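Local coordinates for Cif-like 1 (Burkholderia cenocepacia, PDB 7JQY), which is a Cif-like epoxide hydrolase of the alpha/beta hydrolase fold that probably adds water to an epoxide substrate, at residues R65-A70 and R296-F301; R275-P280 and P291-R296. The protein carries 1 engineered substitution. One frame throughout, in Å; residues are numbered along the deposited sequence.

Helix 291-303, at the end of the chain, is held from two directions, an example of how a terminal helix can rest on more than one neighbour. Contact 1 sets its middle against the start of helix 68-73, far away in sequence, and is partly buried; contact 2 joins its first turn to the last strand of the sheet and lies at the surface, nested inside the loop that contact 1 closes. Their centres are about 10 Å apart, and R296 belongs to both. Both junctions are apolar, but differently built: contact 1 is a sparse meeting of aliphatic branches, whereas contact 2 is dominated by one aromatic ring laid against a strand.

Contact 1: R65-A70 and R296-F301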
ATOM      1  N   ARG B  65      -1.936  19.265 -29.604  1.00 35.61           N
ATOM      2  CA  ARG B  65      -1.124  18.449 -30.503  1.00 35.24           C
ATOM      3  C   ARG B  65      -1.694  18.382 -31.915  1.00 40.60           C
ATOM      4  O   ARG B  65      -0.926  18.285 -32.881  1.00 41.02           O
ATOM      5  CB  ARG B  65      -0.984  17.043 -29.934  1.00 35.60           C
ATOM      6  CG  ARG B  65      -2.294  16.303 -29.823  1.00 33.57           C
ATOM      7  CD  ARG B  65      -2.170  15.133 -28.879  1.00 33.84           C
ATOM      8  NE  ARG B  65      -3.451  14.470 -28.693  1.00 33.68           N
ATOM      9  CZ  ARG B  65      -4.358  14.846 -27.804  1.00 33.39           C
ATOM     10  NH1 ARG B  65      -4.116  15.889 -27.010  1.00 29.14           N
ATOM     11  NH2 ARG B  65      -5.508  14.178 -27.715  1.00 30.76           N
ATOM     12  N   HIS B  66      -3.020  18.444 -32.060  1.00 36.67           N
ATOM     13  CA  HIS B  66      -3.650  18.362 -33.368  1.00 37.49           C
ATOM     14  C   HIS B  66      -3.889  19.721 -33.990  1.00 38.21           C
ATOM     15  O   HIS B  66      -4.320  19.786 -35.145  1.00 39.12           O
ATOM     16  CB  HIS B  66      -4.995  17.629 -33.276  1.00 38.45           C
ATOM     17  CG  HIS B  66      -4.877  16.204 -32.835  1.00 39.03           C
ATOM     18  ND1 HIS B  66      -4.182  15.260 -33.559  1.00 37.56           N
ATOM     19  CD2 HIS B  66      -5.361  15.564 -31.742  1.00 37.98           C
ATOM     20  CE1 HIS B  66      -4.245  14.098 -32.932  1.00 37.59           C
ATOM     21  NE2 HIS B  66      -4.957  14.256 -31.829  1.00 37.67           N
ATOM     22  N   VAL B  67      -3.586  20.800 -33.272  1.00 39.27           N
ATOM     23  CA  VAL B  67      -3.774  22.150 -33.776  1.00 37.94           C
ATOM     24  C   VAL B  67      -2.457  22.781 -34.217  1.00 41.32           C
ATOM     25  O   VAL B  67      -2.408  23.449 -35.249  1.00 42.17           O
ATOM     26  CB  VAL B  67      -4.478  23.006 -32.702  1.00 38.32           C
ATOM     27  CG1 VAL B  67      -4.470  24.475 -33.091  1.00 40.63           C
ATOM     28  CG2 VAL B  67      -5.920  22.526 -32.503  1.00 37.71           C
ATOM     29  N   MET B  68      -1.370  22.538 -33.481  1.00 38.66           N
ATOM     30  CA  MET B  68      -0.095  23.191 -33.796  1.00 40.64           C
ATOM     31  C   MET B  68       0.458  22.874 -35.182  1.00 40.64           C
ATOM     32  O   MET B  68       1.087  23.771 -35.775  1.00 42.58           O
ATOM     33  CB  MET B  68       0.944  22.840 -32.723  1.00 38.75           C
ATOM     34  CG  MET B  68       0.480  23.169 -31.327  1.00 37.70           C
ATOM     35  SD  MET B  68       1.291  22.181 -30.056  1.00 40.95           S
ATOM     36  CE  MET B  68       2.990  22.713 -30.257  1.00 35.94           C
ATOM     37  N   PRO B  69       0.335  21.657 -35.728  1.00 40.69           N
ATOM     38  CA  PRO B  69       0.867  21.435 -37.087  1.00 43.80           C
ATOM     39  C   PRO B  69       0.228  22.328 -38.138  1.00 47.95           C
ATOM     40  O   PRO B  69       0.941  22.964 -38.927  1.00 46.38           O
ATOM     41  CB  PRO B  69       0.569  19.949 -37.337  1.00 44.36           C
ATOM     42  CG  PRO B  69       0.481  19.347 -35.997  1.00 41.78           C
ATOM     43  CD  PRO B  69      -0.137  20.395 -35.129  1.00 41.03           C
ATOM     44  N   ALA B  70      -1.109  22.385 -38.174  1.00 45.66           N
ATOM     45  CA  ALA B  70      -1.793  23.191 -39.183  1.00 45.20           C
ATOM     46  C   ALA B  70      -1.484  24.678 -39.020  1.00 46.09           C
ATOM     47  O   ALA B  70      -1.371  25.403 -40.013  1.00 48.23           O
ATOM     48  CB  ALA B  70      -3.300  22.937 -39.124  1.00 42.58           C
ATOM     49  N   ARG B 296     -10.057  24.964 -38.232  1.00 49.41           N
ATOM     50  CA  ARG B 296     -10.744  25.720 -39.275  1.00 49.98           C
ATOM     51  C   ARG B 296     -11.174  27.101 -38.782  1.00 52.60           C
ATOM     52  O   ARG B 296     -11.079  28.089 -39.509  1.00 54.87           O
ATOM     53  CB  ARG B 296     -11.959  24.943 -39.789  1.00 54.02           C
ATOM     54  CG  ARG B 296     -12.731  25.659 -40.885  1.00 58.70           C
ATOM     55  CD  ARG B 296     -11.833  25.990 -42.066  1.00 64.55           C
ATOM     56  NE  ARG B 296     -12.540  26.741 -43.098  1.00 73.93           N
ATOM     57  CZ  ARG B 296     -11.975  27.192 -44.213  1.00 77.32           C
ATOM     58  NH1 ARG B 296     -10.688  26.970 -44.443  1.00 77.85           N
ATOM     59  NH2 ARG B 296     -12.696  27.867 -45.098  1.00 76.76           N
ATOM     60  N   GLN B 297     -11.645  27.157 -37.541  1.00 51.47           N
ATOM     61  CA  GLN B 297     -12.093  28.393 -36.932  1.00 51.47           C
ATOM     62  C   GLN B 297     -10.917  29.324 -36.664  1.00 52.93           C
ATOM     63  O   GLN B 297     -10.996  30.523 -36.946  1.00 53.14           O
ATOM     64  CB  GLN B 297     -12.850  28.059 -35.654  1.00 49.92           C
ATOM     65  CG  GLN B 297     -14.248  27.527 -35.953  1.00 48.89           C
ATOM     66  CD  GLN B 297     -15.134  28.623 -36.485  1.00 51.77           C
ATOM     67  OE1 GLN B 297     -14.863  29.803 -36.262  1.00 53.09           O
ATOM     68  NE2 GLN B 297     -16.209  28.252 -37.166  1.00 52.61           N
ATOM     69  N   LEU B 298      -9.780  28.782 -36.224  1.00 49.43           N
ATOM     70  CA  LEU B 298      -8.651  29.657 -35.909  1.00 50.85           C
ATOM     71  C   LEU B 298      -8.023  30.259 -37.164  1.00 52.36           C
ATOM     72  O   LEU B 298      -7.754  31.467 -37.212  1.00 55.61           O
ATOM     73  CB  LEU B 298      -7.594  28.887 -35.117  1.00 47.51           C
ATOM     74  CG  LEU B 298      -7.909  28.517 -33.669  1.00 48.71           C
ATOM     75  CD1 LEU B 298      -6.802  27.639 -33.089  1.00 43.57           C
ATOM     76  CD2 LEU B 298      -8.090  29.761 -32.812  1.00 47.19           C
ATOM     77  N   LEU B 299      -7.840  29.452 -38.210  1.00 48.37           N
ATOM     78  CA  LEU B 299      -7.215  29.966 -39.423  1.00 52.58           C
ATOM     79  C   LEU B 299      -8.084  31.031 -40.087  1.00 61.52           C
ATOM     80  O   LEU B 299      -7.563  32.056 -40.548  1.00 61.08           O
ATOM     81  CB  LEU B 299      -6.890  28.819 -40.383  1.00 52.54           C
ATOM     82  CG  LEU B 299      -5.690  27.994 -39.884  1.00 52.78           C
ATOM     83  CD1 LEU B 299      -5.408  26.767 -40.734  1.00 46.47           C
ATOM     84  CD2 LEU B 299      -4.452  28.876 -39.786  1.00 52.73           C
ATOM     85  N   ASP B 300      -9.409  30.819 -40.122  1.00 57.70           N
ATOM     86  CA  ASP B 300     -10.310  31.828 -40.674  1.00 59.42           C
ATOM     87  C   ASP B 300     -10.254  33.116 -39.873  1.00 60.18           C
ATOM     88  O   ASP B 300     -10.230  34.214 -40.440  1.00 63.26           O
ATOM     89  CB  ASP B 300     -11.747  31.314 -40.640  1.00 59.72           C
ATOM     90  CG  ASP B 300     -12.134  30.585 -41.881  1.00 65.85           C
ATOM     91  OD1 ASP B 300     -11.522  30.874 -42.929  1.00 70.40           O
ATOM     92  OD2 ASP B 300     -13.024  29.720 -41.809  1.00 72.58           O
ATOM     93  N   PHE B 301     -10.177  32.993 -38.551  1.00 57.66           N
ATOM     94  CA  PHE B 301     -10.117  34.151 -37.675  1.00 57.56           C
ATOM     95  C   PHE B 301      -8.805  34.909 -37.831  1.00 60.76           C
ATOM     96  O   PHE B 301      -8.786  36.139 -37.717  1.00 63.38           O
ATOM     97  CB  PHE B 301     -10.323  33.680 -36.237  1.00 54.95           C
ATOM     98  CG  PHE B 301     -10.310  34.775 -35.227  1.00 55.19           C
ATOM     99  CD1 PHE B 301     -11.042  35.929 -35.429  1.00 57.74           C
ATOM    100  CD2 PHE B 301      -9.599  34.630 -34.051  1.00 50.72           C
ATOM    101  CE1 PHE B 301     -11.048  36.925 -34.484  1.00 57.46           C
ATOM    102  CE2 PHE B 301      -9.598  35.627 -33.101  1.00 51.79           C
ATOM    103  CZ  PHE B 301     -10.322  36.776 -33.319  1.00 53.91           C
TER
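V67 and L298 meet through aliphatic branches alone, and the planar groups of the two segments lie away from that meeting. The R296 guanidinium has D300 on one face: OD1 of D300 sits over the centre of the group, 3.8 Å above its plane. The other carboxylate oxygen, D300 OD2, is 3.3 Å from R296 NE, but well out of the guanidinium plane, so this salt bridge within one helical turn rests on charge and not on a directed N-H. On the other segment, one face of the H66 ring takes R65 CG, offset toward the rim. Across the contact itself V67 CG1 reaches L298 CD1 at 3.9 Å, the two side chains crossing at about a right angle. With chi1 at 170°, V67 sets CG1 beside its carbonyl carbon and against L298, while CG2, beside the backbone N, stays farther from that leucine. In the alpha/beta hydrolase fold the helix after the third strand and the C-terminal helix pack on the same side of the sheet, and here the entry to helix 68-73 meets helix 291-303 in just that way. Further along, L299 CD1 comes within 4.3 Å of A70 O, a looser touch. T295, one turn before L299, packs on both V67 and A70, while Q297 and F301 turn to strand 250-255. R65 makes a salt bridge to D288 through NH2 and hydrogen-bonds Y211 OH through NH1.

Contact 2: R275-P280 and P291-R296; sequences RGAVAP and PAFLTR
F293 carries its CG anti to the backbone N (chi1 169°), a torsion that extends the side chain from the first turn of helix 291-303 to A279 on the neighbouring strand. The methyl of A279 then lies over one face of the ring: A279 CB is 3.7 Å from the ring centroid and 16° off the normal, a CH-pi contact. It is displaced slightly toward the rim, and its nearest ring atom is F293 CD1 at 3.6 Å. A277 meets the same ring differently, its CB standing at the edge near the ring plane, 3.8 Å from F293 CZ. Between these two alanines the strand backbone itself approaches obliquely, with V278 C 3.9 Å from F293 CZ, and P280 CD comes in at a slant to F293 CD2 at 4.1 Å. One phenyl group is thus touched by four successive residues. The strand and the helix run nearly antiparallel, at 168° with their axes 9.6 Å apart, as expected for the last strand and C-terminal helix of an alpha/beta hydrolase; the connection between them is where the catalytic histidine usually resides in this family. Strand 274-279 is the outermost strand of the sheet at this end within the chain, and its A277 and A279 are bonded through their backbones to strand 250-255, whose L253 also packs on F293. N290, just before the helix, accepts a hydrogen bond from F293 N through OD1. P291 O, the carbonyl oxygen of the first helical residue, takes two donors from T295 one turn later: T295 N at 2.7 Å and, weakly, T295 OG1 at 3.0 Å. At the far end of the strand segment, R275 forms salt bridges with D273 and E304 and lies against F301.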
ATOM      1  N   ARG B 275     -17.073  37.565 -32.319  1.00 59.07           N
ATOM      2  CA  ARG B 275     -17.762  36.658 -33.220  1.00 56.99           C
ATOM      3  C   ARG B 275     -17.534  35.257 -32.679  1.00 57.49           C
ATOM      4  O   ARG B 275     -16.537  34.998 -31.994  1.00 54.50           O
ATOM      5  CB  ARG B 275     -17.273  36.781 -34.673  1.00 58.19           C
ATOM      6  CG  ARG B 275     -16.058  35.941 -35.025  1.00 55.06           C
ATOM      7  CD  ARG B 275     -14.770  36.665 -34.668  1.00 57.50           C
ATOM      8  NE  ARG B 275     -14.529  37.814 -35.538  1.00 61.41           N
ATOM      9  CZ  ARG B 275     -14.376  39.063 -35.103  1.00 61.93           C
ATOM     10  NH1 ARG B 275     -14.452  39.333 -33.808  1.00 60.63           N
ATOM     11  NH2 ARG B 275     -14.150  40.047 -35.966  1.00 63.66           N
ATOM     12  N   GLY B 276     -18.481  34.361 -32.941  1.00 56.51           N
ATOM     13  CA  GLY B 276     -18.389  33.046 -32.346  1.00 53.23           C
ATOM     14  C   GLY B 276     -19.044  31.966 -33.173  1.00 55.03           C
ATOM     15  O   GLY B 276     -19.731  32.225 -34.163  1.00 59.95           O
ATOM     16  N   ALA B 277     -18.796  30.731 -32.747  1.00 50.12           N
ATOM     17  CA  ALA B 277     -19.395  29.557 -33.350  1.00 49.86           C
ATOM     18  C   ALA B 277     -19.484  28.483 -32.283  1.00 52.10           C
ATOM     19  O   ALA B 277     -18.762  28.513 -31.281  1.00 53.56           O
ATOM     20  CB  ALA B 277     -18.589  29.062 -34.552  1.00 49.23           C
ATOM     21  N   VAL B 278     -20.361  27.515 -32.517  1.00 47.04           N
ATOM     22  CA  VAL B 278     -20.551  26.396 -31.605  1.00 48.39           C
ATOM     23  C   VAL B 278     -20.211  25.125 -32.359  1.00 50.07           C
ATOM     24  O   VAL B 278     -20.751  24.883 -33.445  1.00 53.15           O
ATOM     25  CB  VAL B 278     -21.989  26.332 -31.058  1.00 48.13           C
ATOM     26  CG1 VAL B 278     -22.236  24.978 -30.425  1.00 46.75           C
ATOM     27  CG2 VAL B 278     -22.243  27.455 -30.062  1.00 48.64           C
ATOM     28  N   ALA B 279     -19.320  24.318 -31.785  1.00 46.78           N
ATOM     29  CA  ALA B 279     -18.878  23.098 -32.447  1.00 45.70           C
ATOM     30  C   ALA B 279     -19.961  22.033 -32.335  1.00 45.07           C
ATOM     31  O   ALA B 279     -20.414  21.735 -31.222  1.00 44.15           O
ATOM     32  CB  ALA B 279     -17.574  22.587 -31.830  1.00 44.94           C
ATOM     33  N   PRO B 280     -20.374  21.417 -33.443  1.00 48.50           N
ATOM     34  CA  PRO B 280     -21.436  20.409 -33.369  1.00 47.85           C
ATOM     35  C   PRO B 280     -20.916  19.105 -32.785  1.00 44.96           C
ATOM     36  O   PRO B 280     -19.758  18.732 -32.989  1.00 44.50           O
ATOM     37  CB  PRO B 280     -21.872  20.226 -34.830  1.00 45.95           C
ATOM     38  CG  PRO B 280     -20.854  20.926 -35.678  1.00 42.85           C
ATOM     39  CD  PRO B 280     -19.799  21.526 -34.794  1.00 45.75           C
ATOM     40  N   PRO B 291     -10.572  18.997 -33.123  1.00 37.15           N
ATOM     41  CA  PRO B 291      -9.529  19.918 -33.600  1.00 39.28           C
ATOM     42  C   PRO B 291      -9.721  20.331 -35.051  1.00 40.02           C
ATOM     43  O   PRO B 291      -9.156  21.349 -35.469  1.00 40.08           O
ATOM     44  CB  PRO B 291      -8.231  19.128 -33.390  1.00 35.50           C
ATOM     45  CG  PRO B 291      -8.649  17.698 -33.409  1.00 36.80           C
ATOM     46  CD  PRO B 291     -10.025  17.663 -32.806  1.00 36.17           C
ATOM     47  N   ALA B 292     -10.434  19.535 -35.848  1.00 40.36           N
ATOM     48  CA  ALA B 292     -10.714  19.925 -37.224  1.00 40.90           C
ATOM     49  C   ALA B 292     -11.571  21.186 -37.263  1.00 42.40           C
ATOM     50  O   ALA B 292     -11.294  22.118 -38.028  1.00 43.74           O
ATOM     51  CB  ALA B 292     -11.394  18.775 -37.965  1.00 43.98           C
ATOM     52  N   PHE B 293     -12.635  21.223 -36.455  1.00 43.64           N
ATOM     53  CA  PHE B 293     -13.451  22.430 -36.345  1.00 46.15           C
ATOM     54  C   PHE B 293     -12.633  23.597 -35.809  1.00 46.94           C
ATOM     55  O   PHE B 293     -12.721  24.722 -36.318  1.00 46.07           O
ATOM     56  CB  PHE B 293     -14.638  22.159 -35.425  1.00 42.69           C
ATOM     57  CG  PHE B 293     -15.406  23.392 -35.039  1.00 49.36           C
ATOM     58  CD1 PHE B 293     -15.044  24.140 -33.927  1.00 46.53           C
ATOM     59  CD2 PHE B 293     -16.518  23.786 -35.775  1.00 48.69           C
ATOM     60  CE1 PHE B 293     -15.757  25.276 -33.574  1.00 47.07           C
ATOM     61  CE2 PHE B 293     -17.238  24.916 -35.424  1.00 47.54           C
ATOM     62  CZ  PHE B 293     -16.863  25.660 -34.325  1.00 48.29           C
ATOM     63  N   LEU B 294     -11.826  23.340 -34.779  1.00 43.40           N
ATOM     64  CA  LEU B 294     -11.061  24.399 -34.143  1.00 43.13           C
ATOM     65  C   LEU B 294     -10.011  24.946 -35.084  1.00 45.83           C
ATOM     66  O   LEU B 294      -9.825  26.167 -35.190  1.00 47.39           O
ATOM     67  CB  LEU B 294     -10.400  23.858 -32.881  1.00 45.02           C
ATOM     68  CG  LEU B 294      -9.443  24.792 -32.162  1.00 42.57           C
ATOM     69  CD1 LEU B 294     -10.188  26.062 -31.820  1.00 40.31           C
ATOM     70  CD2 LEU B 294      -8.913  24.102 -30.913  1.00 39.47           C
ATOM     71  N   THR B 295      -9.303  24.052 -35.766  1.00 44.44           N
ATOM     72  CA  THR B 295      -8.265  24.504 -36.670  1.00 46.97           C
ATOM     73  C   THR B 295      -8.885  25.363 -37.749  1.00 49.46           C
ATOM     74  O   THR B 295      -8.317  26.394 -38.140  1.00 46.55           O
ATOM     75  CB  THR B 295      -7.496  23.316 -37.257  1.00 43.51           C
ATOM     76  OG1 THR B 295      -6.623  22.806 -36.248  1.00 45.21           O
ATOM     77  CG2 THR B 295      -6.647  23.729 -38.448  1.00 41.48           C
ATOM     78  N   ARG B 296     -10.057  24.964 -38.232  1.00 49.41           N
ATOM     79  CA  ARG B 296     -10.744  25.720 -39.275  1.00 49.98           C
ATOM     80  C   ARG B 296     -11.174  27.101 -38.782  1.00 52.60           C
ATOM     81  O   ARG B 296     -11.079  28.089 -39.509  1.00 54.87           O
ATOM     82  CB  ARG B 296     -11.959  24.943 -39.789  1.00 54.02           C
ATOM     83  CG  ARG B 296     -12.731  25.659 -40.885  1.00 58.70           C
ATOM     84  CD  ARG B 296     -11.833  25.990 -42.066  1.00 64.55           C
ATOM     85  NE  ARG B 296     -12.540  26.741 -43.098  1.00 73.93           N
ATOM     86  CZ  ARG B 296     -11.975  27.192 -44.213  1.00 77.32           C
ATOM     87  NH1 ARG B 296     -10.688  26.970 -44.443  1.00 77.85           N
ATOM     88  NH2 ARG B 296     -12.696  27.867 -45.098  1.00 76.76           N
TER